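Local coordinates for protein short chain dehydrogenase (Leptospira borgpetersenii serovar Hardjo-bovis, PDB 6UH2) that binds NAD and, as a short-chain dehydrogenase, probably interconverts an alcohol and a carbonyl compound with this dinucleotide as hydride carrier, at residues I95-I100 with L146-I151. Numbering follows the deposited sequence.
Sequences INCAGI and LNFGSI. With NAD (nicotinamide-adenine-dinucleotide), chain D.
Cys97 sets its sulfur squarely over a face of the Phe148 ring: SG stands 4.0 Å from the ring centroid, only 6° off the normal, a sulfur-aromatic contact. It gets there because SG lies anti to the backbone N (chi1 -167°). CG2 of Ile95 comes in obliquely to CE1 of Phe148 at 3.7 Å. These three side chains lie on the side of the sheet covered by helix 31-42, whose Ile32 touches both Cys97 and Phe148.

Asn96 and Asn147 project from the other side, toward helices 111-139 and 171-191. The two amides extend in parallel from neighbouring strands, nearly coplanar, with their planes 29° apart. ND2 of Asn96 donates to OD1 of Asn147 at 2.8 Å; the N-H meets the carbonyl oxygen almost head-on and close to the donor's own amide plane. ND2 of Asn147 is hydrogen-bonded in turn to Thr184, so this buried amide is gripped at both ends and its rotation is fixed. Asn96 ND2 also has a weak bond to Ser129.

Between these layers the parallel strands are joined by the bond from Asn96 N to Leu146 O (2.9 Å). One water bridges the next pair: it donates to Asn96 O at 2.9 Å and accepts from Phe148 N at 3.1 Å. Asn96 centres an inverse gamma turn, closed by a weak bond from Cys97 N to Ile95 O, and the chain then runs on to the cofactor. There O3D of NAD donates to Cys97 O (3.0 Å), while Phe148 O receives Lys177, itself bonded to NAD. Neighbouring parallel strands 93-96 and 144-148 thus send their C-terminal loops to the nicotinamide ribose, as in the Rossmann fold of short-chain dehydrogenases, and the Asn-Cys-Ala-Gly run is a variant of the family's Asn-Asn-Ala-Gly (NNAG) motif with a cysteine at the second place.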
loop_
_atom_site.group_PDB
_atom_site.type_symbol
_atom_site.label_atom_id
_atom_site.label_comp_id
_atom_site.label_asym_id
_atom_site.label_seq_id
_atom_site.Cartn_x
_atom_site.Cartn_y
_atom_site.Cartn_z
ATOM N N ILE B 95 -12.827 6.229 -8.333
ATOM C CA ILE B 95 -12.615 6.217 -6.887
ATOM C C ILE B 95 -13.979 6.236 -6.210
ATOM O O ILE B 95 -14.689 7.249 -6.246
ATOM C CB ILE B 95 -11.746 7.391 -6.414
ATOM C CG1 ILE B 95 -10.414 7.407 -7.172
ATOM C CG2 ILE B 95 -11.505 7.302 -4.897
ATOM C CD1 ILE B 95 -9.420 8.396 -6.633
ATOM N N ASN B 96 -14.342 5.116 -5.576
ATOM C CA ASN B 96 -15.612 4.998 -4.858
ATOM C C ASN B 96 -15.410 5.509 -3.433
ATOM O O ASN B 96 -15.279 4.754 -2.467
ATOM C CB ASN B 96 -16.100 3.553 -4.882
ATOM C CG ASN B 96 -16.664 3.154 -6.232
ATOM O OD1 ASN B 96 -17.583 3.794 -6.737
ATOM N ND2 ASN B 96 -16.102 2.099 -6.832
ATOM N N CYS B 97 -15.376 6.819 -3.301
ATOM C CA CYS B 97 -15.074 7.407 -2.007
ATOM C C CYS B 97 -16.321 7.700 -1.189
ATOM O O CYS B 97 -16.225 7.830 0.034
ATOM C CB CYS B 97 -14.239 8.688 -2.197
ATOM S SG CYS B 97 -13.472 9.302 -0.666
ATOM N N ALA B 98 -17.491 7.771 -1.820
ATOM C CA ALA B 98 -18.704 8.073 -1.073
ATOM C C ALA B 98 -18.981 6.990 -0.036
ATOM O O ALA B 98 -18.850 5.792 -0.312
ATOM C CB ALA B 98 -19.885 8.201 -2.029
ATOM N N GLY B 99 -19.361 7.430 1.163
ATOM C CA GLY B 99 -19.701 6.532 2.254
ATOM C C GLY B 99 -20.393 7.299 3.353
ATOM O O GLY B 99 -20.139 8.491 3.551
ATOM N N ILE B 100 -21.307 6.630 4.059
ATOM C CA ILE B 100 -22.022 7.243 5.175
ATOM C C ILE B 100 -22.125 6.240 6.322
ATOM O O ILE B 100 -21.750 5.075 6.203
ATOM C CB ILE B 100 -23.432 7.744 4.793
ATOM C CG1 ILE B 100 -24.347 6.556 4.468
ATOM C CG2 ILE B 100 -23.379 8.738 3.639
ATOM C CD1 ILE B 100 -25.822 6.931 4.482
ATOM N N LEU B 146 -10.597 2.172 -7.363
ATOM C CA LEU B 146 -10.135 2.233 -5.977
ATOM C C LEU B 146 -11.346 2.430 -5.083
ATOM O O LEU B 146 -12.050 3.436 -5.211
ATOM C CB LEU B 146 -9.119 3.363 -5.760
ATOM C CG LEU B 146 -8.643 3.503 -4.303
ATOM C CD1 LEU B 146 -7.893 2.237 -3.844
ATOM C CD2 LEU B 146 -7.778 4.765 -4.106
ATOM N N ASN B 147 -11.587 1.468 -4.195
ATOM C CA ASN B 147 -12.704 1.508 -3.262
ATOM C C ASN B 147 -12.232 2.006 -1.900
ATOM O O ASN B 147 -11.033 2.078 -1.615
ATOM C CB ASN B 147 -13.347 0.118 -3.144
ATOM C CG ASN B 147 -13.942 -0.345 -4.450
ATOM O OD1 ASN B 147 -14.465 0.465 -5.218
ATOM N ND2 ASN B 147 -13.852 -1.642 -4.726
ATOM N N PHE B 148 -13.194 2.356 -1.050
ATOM C CA PHE B 148 -12.887 2.859 0.284
ATOM C C PHE B 148 -13.545 1.956 1.319
ATOM O O PHE B 148 -14.777 1.856 1.380
ATOM C CB PHE B 148 -13.298 4.329 0.437
ATOM C CG PHE B 148 -12.159 5.274 0.173
ATOM C CD1 PHE B 148 -11.736 5.515 -1.127
ATOM C CD2 PHE B 148 -11.462 5.859 1.225
ATOM C CE1 PHE B 148 -10.646 6.358 -1.375
ATOM C CE2 PHE B 148 -10.381 6.690 0.984
ATOM C CZ PHE B 148 -9.970 6.942 -0.319
ATOM N N GLY B 149 -12.708 1.258 2.089
ATOM C CA GLY B 149 -13.170 0.501 3.231
ATOM C C GLY B 149 -13.114 1.351 4.480
ATOM O O GLY B 149 -13.481 2.535 4.459
ATOM N N SER B 150 -12.635 0.750 5.567
ATOM C CA SER B 150 -12.473 1.380 6.868
ATOM C C SER B 150 -11.779 0.384 7.779
ATOM O O SER B 150 -11.929 -0.835 7.611
ATOM C CB SER B 150 -13.825 1.785 7.482
ATOM O OG SER B 150 -13.644 2.162 8.842
ATOM N N ILE B 151 -11.042 0.903 8.764
ATOM C CA ILE B 151 -10.583 0.013 9.831
ATOM C C ILE B 151 -11.742 -0.790 10.402
ATOM O O ILE B 151 -11.550 -1.903 10.903
ATOM C CB ILE B 151 -9.877 0.806 10.947
ATOM C CG1 ILE B 151 -10.779 1.940 11.448
ATOM C CG2 ILE B 151 -8.534 1.326 10.446
ATOM C CD1 ILE B 151 -10.319 2.568 12.767
HETATM P PA NAD D . -17.710 12.737 4.468
HETATM O O1A NAD D . -19.019 12.502 5.264
HETATM O O2A NAD D . -16.861 13.979 4.745
HETATM O O5B NAD D . -17.984 12.659 2.855
HETATM C C5B NAD D . -18.817 11.691 2.246
HETATM C C4B NAD D . -19.238 12.340 0.955
HETATM O O4B NAD D . -20.086 11.323 0.300
HETATM C C3B NAD D . -20.097 13.599 1.153
HETATM O O3B NAD D . -19.640 14.668 0.289
HETATM C C2B NAD D . -21.486 13.143 0.686
HETATM O O2B NAD D . -22.248 14.216 0.115
HETATM C C1B NAD D . -21.156 12.003 -0.305
HETATM N N9A NAD D . -22.373 11.215 -0.474
HETATM C C8A NAD D . -23.311 10.851 0.492
HETATM N N7A NAD D . -24.311 10.200 -0.039
HETATM C C5A NAD D . -24.042 10.150 -1.407
HETATM C C6A NAD D . -24.732 9.624 -2.494
HETATM N N6A NAD D . -25.914 8.989 -2.359
HETATM N N1A NAD D . -24.179 9.740 -3.711
HETATM C C2A NAD D . -23.009 10.364 -3.862
HETATM N N3A NAD D . -22.284 10.912 -2.883
HETATM C C4A NAD D . -22.843 10.778 -1.670
HETATM O O3 NAD D . -16.764 11.429 4.600
HETATM P PN NAD D . -15.165 11.221 4.649
HETATM O O1N NAD D . -14.660 11.174 6.114
HETATM O O2N NAD D . -14.553 12.120 3.571
HETATM O O5D NAD D . -15.205 9.613 4.167
HETATM C C5D NAD D . -14.912 9.299 2.823
HETATM C C4D NAD D . -14.813 7.778 2.745
HETATM O O4D NAD D . -13.850 7.246 3.739
HETATM C C3D NAD D . -16.143 7.140 3.144
HETATM O O3D NAD D . -16.362 5.931 2.408
HETATM C C2D NAD D . -15.977 6.728 4.638
HETATM O O2D NAD D . -16.777 5.620 5.016
HETATM C C1D NAD D . -14.470 6.344 4.616
HETATM N N1N NAD D . -13.784 6.482 5.950
HETATM C C2N NAD D . -13.789 7.662 6.629
HETATM C C3N NAD D . -13.150 7.735 7.841
HETATM C C7N NAD D . -13.166 9.029 8.579
HETATM O O7N NAD D . -12.763 9.040 9.732
HETATM N N7N NAD D . -13.616 10.133 7.941
HETATM C C4N NAD D . -12.503 6.590 8.339
HETATM C C5N NAD D . -12.521 5.421 7.638
HETATM C C6N NAD D . -13.177 5.380 6.410
HETATM O O HOH W 1 -16.239 2.214 -1.574
#